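Local coordinates for protein sucrose 6(F)-phosphate phosphorylase (Thermoanaerobacterium thermosaccharolyticum DSM 571, PDB 6S9V) that is a sugar phosphorylase built round an alpha-amylase-type TIM-barrel catalytic domain, at residues G79-I84 / F203-V208; G50-L55 / E89-L94; L55-S60 / S72-K77; L95-N100 / E195-F200. One frame throughout, in Å; residues are numbered along the deposited sequence.

Contact 1: residues G79-I84 / F203-V208; sequences GTWYDI and FGVKIV
Three aromatic rings, Trp81, Tyr82 and Phe203, form the cluster that joins the start of helix 81-88 to the chain leaving helix 187-202. Phe203 CG lies opposite its own carbonyl carbon (chi1 -64°), which lays the ring against the indole. The five-membered ring of Trp81 and the Phe203 ring make an offset stack, nearly parallel at 9° with centroids 4.3 Å apart. In a CH-pi contact Trp81 CB sits over the centre of the same Phe203 face, 3.6 Å from the ring centroid. Tyr82 completes the cluster in a T-shape: the edge of Phe203 points at the Tyr82 face, the planes at 83°, and Phe203 CE1 comes 4.2 Å from Tyr82 CE1. Val205 CG2 meets the edge of the indole at Trp81 CZ3 and also touches Ile84 CG2, each at 4.3 Å. The two helix ends are capped separately. Thr80 and Asp83 form a capping box, Thr80 N donating to Asp83 OD2 at 2.9 Å while the return bond from Asp83 N to Thr80 OG1 is weak. Gly204, with positive phi, is the C' residue of a Schellman motif reaching back to Phe200. Phe203 O is buried without a partner; Trp81 NE1 bonds Tyr71 O. Ring stacking and apolar contact, not hydrogen bonds, thus join the segments.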
# COMPACT_ATOMS: atom_id res chain seq x y z
N GLY A 79 -20.48 -4.37 -6.38
CA GLY A 79 -20.69 -5.42 -7.36
C GLY A 79 -20.70 -6.78 -6.69
O GLY A 79 -21.18 -6.93 -5.56
N THR A 80 -20.15 -7.77 -7.40
CA THR A 80 -20.16 -9.14 -6.94
C THR A 80 -18.78 -9.76 -7.16
O THR A 80 -17.93 -9.21 -7.86
CB THR A 80 -21.20 -9.99 -7.68
OG1 THR A 80 -20.73 -10.25 -9.01
CG2 THR A 80 -22.54 -9.28 -7.73
N TRP A 81 -18.58 -10.92 -6.53
CA TRP A 81 -17.34 -11.66 -6.73
C TRP A 81 -17.11 -11.99 -8.20
O TRP A 81 -15.97 -12.14 -8.63
CB TRP A 81 -17.37 -12.93 -5.89
CG TRP A 81 -16.67 -12.82 -4.58
CD1 TRP A 81 -17.21 -13.01 -3.34
CD2 TRP A 81 -15.29 -12.51 -4.37
NE1 TRP A 81 -16.25 -12.84 -2.37
CE2 TRP A 81 -15.07 -12.52 -2.98
CE3 TRP A 81 -14.23 -12.21 -5.22
CZ2 TRP A 81 -13.82 -12.26 -2.42
CZ3 TRP A 81 -12.98 -11.96 -4.67
CH2 TRP A 81 -12.79 -11.97 -3.28
N TYR A 82 -18.19 -12.12 -8.98
CA TYR A 82 -18.02 -12.41 -10.41
C TYR A 82 -17.47 -11.22 -11.18
O TYR A 82 -16.82 -11.40 -12.21
CB TYR A 82 -19.35 -12.90 -10.99
CG TYR A 82 -19.73 -14.21 -10.36
CD1 TYR A 82 -19.20 -15.40 -10.83
CD2 TYR A 82 -20.59 -14.26 -9.27
CE1 TYR A 82 -19.53 -16.61 -10.25
CE2 TYR A 82 -20.92 -15.46 -8.68
CZ TYR A 82 -20.39 -16.63 -9.18
OH TYR A 82 -20.72 -17.83 -8.59
N ASP A 83 -17.72 -10.00 -10.71
CA ASP A 83 -17.05 -8.83 -11.29
C ASP A 83 -15.54 -8.93 -11.11
O ASP A 83 -14.78 -8.53 -12.01
CB ASP A 83 -17.59 -7.55 -10.65
CG ASP A 83 -19.06 -7.30 -10.96
OD1 ASP A 83 -19.50 -7.66 -12.08
OD2 ASP A 83 -19.77 -6.78 -10.09
N ILE A 84 -15.09 -9.42 -9.95
CA ILE A 84 -13.66 -9.61 -9.71
C ILE A 84 -13.12 -10.71 -10.61
O ILE A 84 -12.03 -10.59 -11.20
CB ILE A 84 -13.42 -9.94 -8.23
CG1 ILE A 84 -13.98 -8.85 -7.31
CG2 ILE A 84 -11.93 -10.17 -7.95
CD1 ILE A 84 -13.18 -7.60 -7.29
N PHE A 203 -11.88 -17.03 -7.09
CA PHE A 203 -12.27 -15.99 -8.03
C PHE A 203 -11.08 -15.36 -8.74
O PHE A 203 -11.20 -14.25 -9.27
CB PHE A 203 -13.12 -14.95 -7.31
CG PHE A 203 -14.42 -15.50 -6.80
CD1 PHE A 203 -15.45 -15.80 -7.67
CD2 PHE A 203 -14.62 -15.73 -5.44
CE1 PHE A 203 -16.65 -16.33 -7.22
CE2 PHE A 203 -15.81 -16.25 -4.97
CZ PHE A 203 -16.83 -16.55 -5.86
N GLY A 204 -9.93 -16.04 -8.76
CA GLY A 204 -8.83 -15.63 -9.61
C GLY A 204 -7.81 -14.70 -9.00
O GLY A 204 -6.91 -14.27 -9.72
N VAL A 205 -7.89 -14.43 -7.70
CA VAL A 205 -6.98 -13.51 -7.04
C VAL A 205 -5.62 -14.17 -6.87
O VAL A 205 -5.52 -15.29 -6.37
CB VAL A 205 -7.55 -13.07 -5.68
CG1 VAL A 205 -6.55 -12.17 -4.94
CG2 VAL A 205 -8.86 -12.37 -5.88
N LYS A 206 -4.56 -13.46 -7.29
CA LYS A 206 -3.22 -14.04 -7.33
C LYS A 206 -2.25 -13.43 -6.32
O LYS A 206 -1.26 -14.09 -5.97
CB LYS A 206 -2.61 -13.80 -8.72
CG LYS A 206 -3.11 -14.67 -9.85
CD LYS A 206 -2.15 -14.55 -11.03
CE LYS A 206 -2.70 -15.20 -12.29
NZ LYS A 206 -3.12 -16.61 -12.06
N ILE A 207 -2.51 -12.23 -5.84
CA ILE A 207 -1.65 -11.55 -4.88
C ILE A 207 -2.51 -11.02 -3.75
O ILE A 207 -3.58 -10.45 -3.99
CB ILE A 207 -0.84 -10.42 -5.54
CG1 ILE A 207 -0.16 -10.93 -6.81
CG2 ILE A 207 0.17 -9.86 -4.56
CD1 ILE A 207 0.52 -9.83 -7.61
N VAL A 208 -2.05 -11.19 -2.52
CA VAL A 208 -2.81 -10.75 -1.35
C VAL A 208 -1.93 -9.85 -0.51
O VAL A 208 -0.83 -10.26 -0.08
CB VAL A 208 -3.34 -11.93 -0.52
CG1 VAL A 208 -3.88 -11.44 0.82
CG2 VAL A 208 -4.45 -12.64 -1.28

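Contact 2: residues G50-L55 / E89-L94; sequences GGVHIL and ENFDIL. With SO4 (sulfate ion), chain E.
With CG of His53 trans to its backbone N (chi1 176°) and Leu94 turned likewise (chi1 -161°), the imidazole and the leucine branch meet on one face of the sheet. Leu94 CD2 lies over the ring in a CH-pi contact, 3.9 Å from the His53 centroid, while Leu55 CG approaches the opposite face. At the ring edge His53 ND1 donates to sulfate O3 at 2.8 Å, a bent bond of 142°; NE2 is hydrogen-bonded to Asp96, and in this crystal both ring nitrogens thus have partners, which would restrain the ring's rotation. The sulfate, probably from the crystallisation liquor, is also bound by His309. On the other sheet face Val52 CG2 packs on Phe91 CG at 4.0 Å. Four backbone bonds tie the parallel strands: Asp92 N to Gly50 O, Val52 N to Asp92 O (2.8 Å), Leu94 N to Val52 O (3.0 Å) and Ile54 N to Leu94 O, the last longer at 3.2 Å. Strands 51-54 and 92-97 are the two strands of a beta-alpha-beta unit, and the intervening helix 81-88 covers Ile54 and Ile93: Met87 touches both, with Ile84 on Ile54 and Ala88 on Ile93. Strand 22-25 flanks the pair beside 51-54, and strand 207-210 beside 92-97.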
# COMPACT_ATOMS: atom_id res chain seq x y z
N GLY A 50 -1.17 -4.24 -16.17
CA GLY A 50 -1.11 -5.69 -16.14
C GLY A 50 -1.80 -6.26 -14.91
O GLY A 50 -2.04 -7.47 -14.83
N GLY A 51 -2.09 -5.40 -13.94
CA GLY A 51 -2.74 -5.83 -12.71
C GLY A 51 -3.44 -4.66 -12.05
O GLY A 51 -3.18 -3.50 -12.37
N VAL A 52 -4.33 -4.98 -11.11
CA VAL A 52 -5.12 -3.98 -10.39
C VAL A 52 -5.19 -4.40 -8.93
O VAL A 52 -5.62 -5.51 -8.62
CB VAL A 52 -6.54 -3.84 -10.96
CG1 VAL A 52 -7.32 -2.77 -10.16
CG2 VAL A 52 -6.53 -3.51 -12.44
N HIS A 53 -4.74 -3.51 -8.03
CA HIS A 53 -5.03 -3.63 -6.61
C HIS A 53 -6.36 -2.91 -6.37
O HIS A 53 -6.43 -1.69 -6.48
CB HIS A 53 -3.93 -3.02 -5.75
CG HIS A 53 -4.24 -3.03 -4.29
ND1 HIS A 53 -3.53 -2.27 -3.37
CD2 HIS A 53 -5.17 -3.70 -3.57
CE1 HIS A 53 -4.02 -2.47 -2.16
NE2 HIS A 53 -5.02 -3.33 -2.26
N ILE A 54 -7.40 -3.69 -6.10
CA ILE A 54 -8.70 -3.16 -5.70
C ILE A 54 -8.68 -3.03 -4.18
O ILE A 54 -8.63 -4.04 -3.47
CB ILE A 54 -9.84 -4.07 -6.15
CG1 ILE A 54 -9.82 -4.30 -7.65
CG2 ILE A 54 -11.19 -3.47 -5.73
CD1 ILE A 54 -10.78 -5.40 -8.10
N LEU A 55 -8.74 -1.80 -3.69
CA LEU A 55 -8.77 -1.59 -2.25
C LEU A 55 -10.04 -2.23 -1.69
O LEU A 55 -10.99 -2.49 -2.43
CB LEU A 55 -8.66 -0.10 -1.94
CG LEU A 55 -7.24 0.39 -2.28
CD1 LEU A 55 -7.18 1.88 -2.60
CD2 LEU A 55 -6.30 0.03 -1.11
N GLU A 89 -9.67 -12.16 -15.43
CA GLU A 89 -9.40 -12.74 -16.74
C GLU A 89 -8.49 -11.84 -17.57
O GLU A 89 -7.82 -12.34 -18.48
CB GLU A 89 -10.71 -12.97 -17.49
CG GLU A 89 -11.62 -14.00 -16.85
CD GLU A 89 -13.00 -14.05 -17.50
OE1 GLU A 89 -13.48 -13.00 -17.98
OE2 GLU A 89 -13.59 -15.16 -17.57
N ASN A 90 -8.43 -10.55 -17.26
CA ASN A 90 -7.65 -9.59 -18.03
C ASN A 90 -6.51 -8.94 -17.25
O ASN A 90 -5.59 -8.41 -17.88
CB ASN A 90 -8.57 -8.48 -18.55
CG ASN A 90 -9.78 -9.03 -19.30
OD1 ASN A 90 -10.92 -8.85 -18.86
ND2 ASN A 90 -9.53 -9.71 -20.40
N PHE A 91 -6.55 -8.97 -15.92
CA PHE A 91 -5.56 -8.32 -15.07
C PHE A 91 -5.22 -9.22 -13.90
O PHE A 91 -6.08 -9.96 -13.41
CB PHE A 91 -6.10 -6.97 -14.53
CG PHE A 91 -6.56 -6.03 -15.61
CD1 PHE A 91 -5.67 -5.19 -16.23
CD2 PHE A 91 -7.90 -5.99 -15.99
CE1 PHE A 91 -6.09 -4.32 -17.24
CE2 PHE A 91 -8.33 -5.13 -16.98
CZ PHE A 91 -7.42 -4.29 -17.60
N ASP A 92 -3.98 -9.14 -13.42
CA ASP A 92 -3.64 -9.72 -12.13
C ASP A 92 -4.36 -8.95 -11.03
O ASP A 92 -4.21 -7.73 -10.95
CB ASP A 92 -2.14 -9.68 -11.86
CG ASP A 92 -1.33 -10.60 -12.76
OD1 ASP A 92 -1.90 -11.56 -13.32
OD2 ASP A 92 -0.11 -10.37 -12.86
N ILE A 93 -5.13 -9.64 -10.20
CA ILE A 93 -5.89 -8.99 -9.13
C ILE A 93 -5.14 -9.11 -7.82
O ILE A 93 -4.71 -10.20 -7.42
CB ILE A 93 -7.30 -9.58 -9.01
CG1 ILE A 93 -8.04 -9.47 -10.35
CG2 ILE A 93 -8.07 -8.87 -7.92
CD1 ILE A 93 -8.14 -8.07 -10.90
N LEU A 94 -4.97 -7.98 -7.13
CA LEU A 94 -4.40 -7.91 -5.80
C LEU A 94 -5.50 -7.44 -4.85
O LEU A 94 -6.09 -6.38 -5.07
CB LEU A 94 -3.22 -6.96 -5.80
CG LEU A 94 -2.17 -7.01 -4.70
CD1 LEU A 94 -0.93 -6.23 -5.17
CD2 LEU A 94 -2.73 -6.44 -3.43
S SO4 E . -1.73 0.49 -1.59
O1 SO4 E . -0.39 0.82 -1.10
O2 SO4 E . -2.41 -0.32 -0.59
O3 SO4 E . -1.61 -0.26 -2.84
O4 SO4 E . -2.49 1.70 -1.85

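Contact 3: residues L55-S60 / S72-K77; sequences LPPFPS and SEIEPK
Ile74 meets Pro57 and Phe58 where two parts of the long loop between strand 51-54 and helix 81-88 come together. From its CB, 4.1 Å from Pro57 O, the side chain divides: CG2 lies close to that carbonyl oxygen, 3.4 Å from Pro57 O, and CG1 leads back beside the backbone N (chi1 -63°) to the other branch. A second turn at CG1 brings the tip, CD1, between two side chains, 3.8 Å from Pro57 CG and 4.0 Å from Phe58 CD1. The same carbonyl, Pro57 O, accepts the one hydrogen bond between the segments, from Glu75 N at 2.8 Å; the donor lies in the carbonyl plane and the N-H...O angle is 161°.

Beside it Pro59 packs between Glu73 and Glu75. Pro59 CD rests on Glu73 O at 3.3 Å, while the Glu73 side chain, placed between its own N and carbonyl carbon (chi1 65°), runs out extended so that OE2 comes 3.3 Å from Pro59 CG. Glu75 bends at its second torsion, bringing OE1 to 3.6 Å from Pro59 CA, and its OE2 accepts from Lys77 N, met from above the carboxylate plane. Phe58 turns its edge to Glu73 O, packs a face against Pro57 CD and meets the Tyr71 ring. Trp81 touches both Phe58 and Ile74. This is a proline-rich beta-to-alpha loop of a TIM barrel, folded back on itself between strand 51-54 and helix 81-88.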
# COMPACT_ATOMS: atom_id res chain seq x y z
N LEU A 55 -8.74 -1.80 -3.69
CA LEU A 55 -8.77 -1.59 -2.25
C LEU A 55 -10.04 -2.23 -1.69
O LEU A 55 -10.99 -2.49 -2.43
CB LEU A 55 -8.66 -0.10 -1.94
CG LEU A 55 -7.24 0.39 -2.28
CD1 LEU A 55 -7.18 1.88 -2.60
CD2 LEU A 55 -6.30 0.03 -1.11
N PRO A 56 -10.07 -2.52 -0.39
CA PRO A 56 -11.03 -3.51 0.16
C PRO A 56 -12.45 -3.31 -0.35
O PRO A 56 -13.08 -2.28 -0.06
CB PRO A 56 -10.94 -3.28 1.68
CG PRO A 56 -9.53 -2.83 1.88
CD PRO A 56 -9.16 -2.01 0.66
N PRO A 57 -12.97 -4.27 -1.12
CA PRO A 57 -14.34 -4.17 -1.66
C PRO A 57 -15.38 -4.98 -0.90
O PRO A 57 -16.48 -5.17 -1.44
CB PRO A 57 -14.15 -4.74 -3.07
CG PRO A 57 -13.16 -5.86 -2.85
CD PRO A 57 -12.21 -5.36 -1.77
N PHE A 58 -15.07 -5.48 0.29
CA PHE A 58 -16.02 -6.28 1.06
C PHE A 58 -16.91 -5.38 1.90
O PHE A 58 -16.55 -4.24 2.19
CB PHE A 58 -15.24 -7.28 1.92
CG PHE A 58 -14.03 -7.81 1.23
CD1 PHE A 58 -14.16 -8.72 0.19
CD2 PHE A 58 -12.76 -7.37 1.56
CE1 PHE A 58 -13.05 -9.19 -0.47
CE2 PHE A 58 -11.65 -7.85 0.90
CZ PHE A 58 -11.80 -8.74 -0.12
N PRO A 59 -18.09 -5.86 2.29
CA PRO A 59 -18.92 -5.08 3.21
C PRO A 59 -18.11 -4.71 4.44
O PRO A 59 -17.42 -5.54 5.02
CB PRO A 59 -20.08 -6.02 3.56
CG PRO A 59 -20.07 -7.07 2.51
CD PRO A 59 -18.65 -7.21 2.05
N SER A 60 -18.18 -3.43 4.82
CA SER A 60 -17.30 -2.90 5.85
C SER A 60 -18.05 -1.88 6.68
O SER A 60 -18.90 -1.14 6.18
CB SER A 60 -16.05 -2.27 5.22
OG SER A 60 -15.24 -1.60 6.16
N SER A 72 -17.04 -13.30 2.19
CA SER A 72 -17.77 -14.24 1.35
C SER A 72 -18.62 -13.54 0.29
O SER A 72 -19.21 -14.22 -0.55
CB SER A 72 -18.65 -15.15 2.22
OG SER A 72 -19.60 -14.38 2.95
N GLU A 73 -18.69 -12.21 0.32
CA GLU A 73 -19.36 -11.47 -0.74
C GLU A 73 -18.64 -10.14 -0.93
O GLU A 73 -17.97 -9.63 -0.02
CB GLU A 73 -20.84 -11.22 -0.44
CG GLU A 73 -21.09 -10.33 0.74
CD GLU A 73 -22.51 -9.79 0.83
OE1 GLU A 73 -23.42 -10.34 0.16
OE2 GLU A 73 -22.70 -8.82 1.58
N ILE A 74 -18.80 -9.60 -2.12
CA ILE A 74 -18.40 -8.23 -2.40
C ILE A 74 -19.51 -7.30 -1.93
O ILE A 74 -20.70 -7.64 -2.01
CB ILE A 74 -18.11 -8.06 -3.90
CG1 ILE A 74 -16.92 -8.95 -4.32
CG2 ILE A 74 -17.87 -6.59 -4.24
CD1 ILE A 74 -15.64 -8.72 -3.53
N GLU A 75 -19.13 -6.13 -1.42
CA GLU A 75 -20.11 -5.11 -1.04
C GLU A 75 -21.06 -4.86 -2.21
O GLU A 75 -20.61 -4.46 -3.29
CB GLU A 75 -19.37 -3.83 -0.64
CG GLU A 75 -20.22 -2.56 -0.62
CD GLU A 75 -21.48 -2.71 0.20
OE1 GLU A 75 -21.43 -3.34 1.28
OE2 GLU A 75 -22.53 -2.19 -0.24
N PRO A 76 -22.37 -5.10 -2.04
CA PRO A 76 -23.28 -5.01 -3.20
C PRO A 76 -23.34 -3.64 -3.86
O PRO A 76 -23.62 -3.57 -5.06
CB PRO A 76 -24.63 -5.45 -2.63
CG PRO A 76 -24.27 -6.36 -1.49
CD PRO A 76 -23.01 -5.78 -0.90
N LYS A 77 -23.05 -2.56 -3.13
CA LYS A 77 -22.93 -1.26 -3.78
C LYS A 77 -21.86 -1.27 -4.86
O LYS A 77 -21.94 -0.51 -5.83
CB LYS A 77 -22.59 -0.18 -2.75
CG LYS A 77 -23.74 0.36 -1.92
CD LYS A 77 -23.22 1.24 -0.78
CE LYS A 77 -22.63 2.56 -1.26
NZ LYS A 77 -23.67 3.49 -1.78

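Contact 4: residues L95-N100 / E195-F200; sequences LDLMVN and EVFKTF
Strand-to-helix packing of a TIM barrel joins Leu95 and Leu97, on strand 92-97, to Val196, Phe197 and Phe200 of the outer helix 187-202. Strand 95-97 and helix 195-200 run nearly antiparallel, at 169°, with their axes 10.4 Å apart at closest approach, and the contact between them is largely apolar. The Phe200 ring is sandwiched: Leu95 CD1 stands over the centre of one face in a CH-pi contact, 4.1 Å from the ring centroid, and Val196 CG1, one helical turn earlier, lies over the opposite face toward the rim. Leu95 CB also touches Phe200 CE2 at 3.9 Å.

At the ring edge, in its plane, comes Asp96 O, 3.6 Å from Phe200 CZ. That oxygen is buried with no hydrogen-bonding partner in the model; the edge of Phe200 lies against it.

In Leu97 the first torsion (chi1 177°) carries CG out toward the helix, and the branch there (chi2 58°) sends its methyls to different residues. CD1 meets Val196 CG1 at 3.7 Å, and CD2 meets Phe197 CE1, also at 3.7 Å, the latter two side chains crossing at about a right angle. Within the helix, Glu195 O accepts both Thr199 N and Thr199 OG1, from opposite faces of its plane.

Asp96 leaves the strand on the side away from the helix; its carboxylate makes a salt bridge with Arg209. Around the contact, Val208 of neighbouring strand 207-210 packs on Leu97, Phe197 and Phe200, Trp81 of helix 81-88 adjoins Leu95 and Thr199, and Ala242 of helix 230-244 meets Phe197.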
# COMPACT_ATOMS: atom_id res chain seq x y z
N LEU A 95 -5.77 -8.22 -3.80
CA LEU A 95 -6.75 -7.85 -2.79
C LEU A 95 -6.12 -7.85 -1.40
O LEU A 95 -5.08 -8.47 -1.17
CB LEU A 95 -7.94 -8.81 -2.78
CG LEU A 95 -8.87 -8.84 -3.99
CD1 LEU A 95 -10.01 -9.83 -3.72
CD2 LEU A 95 -9.42 -7.45 -4.30
N ASP A 96 -6.78 -7.15 -0.48
CA ASP A 96 -6.34 -7.05 0.90
C ASP A 96 -6.92 -8.16 1.77
O ASP A 96 -8.11 -8.47 1.68
CB ASP A 96 -6.77 -5.72 1.53
CG ASP A 96 -6.08 -4.53 0.93
OD1 ASP A 96 -6.52 -4.04 -0.13
OD2 ASP A 96 -5.10 -4.09 1.55
N LEU A 97 -6.08 -8.70 2.65
CA LEU A 97 -6.51 -9.53 3.76
C LEU A 97 -6.20 -8.77 5.04
O LEU A 97 -5.04 -8.43 5.30
CB LEU A 97 -5.81 -10.89 3.74
CG LEU A 97 -6.12 -11.83 4.90
CD1 LEU A 97 -7.63 -12.10 4.96
CD2 LEU A 97 -5.33 -13.12 4.77
N MET A 98 -7.23 -8.47 5.83
CA MET A 98 -7.04 -7.74 7.08
C MET A 98 -6.68 -8.75 8.16
O MET A 98 -7.50 -9.17 8.99
CB MET A 98 -8.28 -6.93 7.42
CG MET A 98 -8.28 -5.51 6.79
SD MET A 98 -8.05 -5.40 4.99
CE MET A 98 -9.61 -6.05 4.39
N VAL A 99 -5.41 -9.16 8.16
CA VAL A 99 -4.98 -10.19 9.09
C VAL A 99 -5.06 -9.71 10.53
O VAL A 99 -5.07 -10.54 11.45
CB VAL A 99 -3.54 -10.67 8.80
CG1 VAL A 99 -3.48 -11.46 7.51
CG2 VAL A 99 -2.56 -9.51 8.78
N ASN A 100 -5.12 -8.40 10.77
CA ASN A 100 -5.06 -7.89 12.14
C ASN A 100 -6.43 -7.71 12.78
O ASN A 100 -6.53 -7.78 14.01
CB ASN A 100 -4.32 -6.54 12.19
CG ASN A 100 -4.12 -6.03 13.61
OD1 ASN A 100 -3.38 -6.62 14.40
ND2 ASN A 100 -4.77 -4.92 13.94
N GLU A 195 -9.96 -19.78 4.97
CA GLU A 195 -11.17 -19.72 4.17
C GLU A 195 -11.17 -18.51 3.25
O GLU A 195 -11.72 -18.58 2.15
CB GLU A 195 -12.40 -19.69 5.09
CG GLU A 195 -13.73 -19.60 4.35
CD GLU A 195 -13.94 -20.74 3.37
OE1 GLU A 195 -13.43 -21.85 3.62
OE2 GLU A 195 -14.59 -20.51 2.32
N VAL A 196 -10.55 -17.41 3.67
CA VAL A 196 -10.47 -16.24 2.80
C VAL A 196 -9.54 -16.52 1.63
O VAL A 196 -9.86 -16.20 0.48
CB VAL A 196 -10.03 -15.00 3.59
CG1 VAL A 196 -9.96 -13.78 2.66
CG2 VAL A 196 -10.99 -14.74 4.74
N PHE A 197 -8.37 -17.13 1.89
CA PHE A 197 -7.49 -17.54 0.80
C PHE A 197 -8.23 -18.41 -0.21
O PHE A 197 -8.08 -18.24 -1.43
CB PHE A 197 -6.27 -18.30 1.35
CG PHE A 197 -5.23 -17.42 2.01
CD1 PHE A 197 -4.94 -16.15 1.52
CD2 PHE A 197 -4.52 -17.89 3.10
CE1 PHE A 197 -3.97 -15.36 2.14
CE2 PHE A 197 -3.55 -17.10 3.72
CZ PHE A 197 -3.27 -15.85 3.23
N LYS A 198 -9.01 -19.37 0.28
CA LYS A 198 -9.77 -20.24 -0.61
C LYS A 198 -10.78 -19.45 -1.44
O LYS A 198 -10.91 -19.68 -2.65
CB LYS A 198 -10.48 -21.31 0.22
CG LYS A 198 -11.26 -22.32 -0.58
CD LYS A 198 -11.61 -23.52 0.29
CE LYS A 198 -12.25 -24.63 -0.53
NZ LYS A 198 -13.68 -24.32 -0.80
N THR A 199 -11.50 -18.53 -0.81
CA THR A 199 -12.45 -17.68 -1.52
C THR A 199 -11.74 -16.83 -2.57
O THR A 199 -12.15 -16.79 -3.74
CB THR A 199 -13.20 -16.81 -0.52
OG1 THR A 199 -13.93 -17.65 0.37
CG2 THR A 199 -14.15 -15.85 -1.24
N PHE A 200 -10.66 -16.15 -2.17
CA PHE A 200 -9.90 -15.33 -3.11
C PHE A 200 -9.44 -16.16 -4.30
O PHE A 200 -9.61 -15.77 -5.45
CB PHE A 200 -8.68 -14.72 -2.41
CG PHE A 200 -8.99 -13.54 -1.49
CD1 PHE A 200 -10.29 -13.19 -1.19
CD2 PHE A 200 -7.96 -12.78 -0.94
CE1 PHE A 200 -10.56 -12.13 -0.36
CE2 PHE A 200 -8.23 -11.69 -0.11
CZ PHE A 200 -9.53 -11.37 0.18

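How the contacts relate
All four contacts are largely buried, though contact 1 reaches the surface at Tyr82 and contact 3 has partly exposed glutamates. Strand 92-97 serves contacts 2 and 4, bonded edge to edge with its sheet neighbour in the first and covered by a helix in the second. Contact 1 lies beside both: Ile84 CD1 packs on Ile54 CD1 of contact 2, and the indole of Trp81 touches Phe200 of contact 4. Contact 3, in the loop, shares Leu55 with contact 2 and brings Phe58 against Phe200. Backbone hydrogen bonds dominate contact 2, aromatic stacking contact 1, aliphatic-aromatic packing contact 4, and proline packing with one backbone bond contact 3.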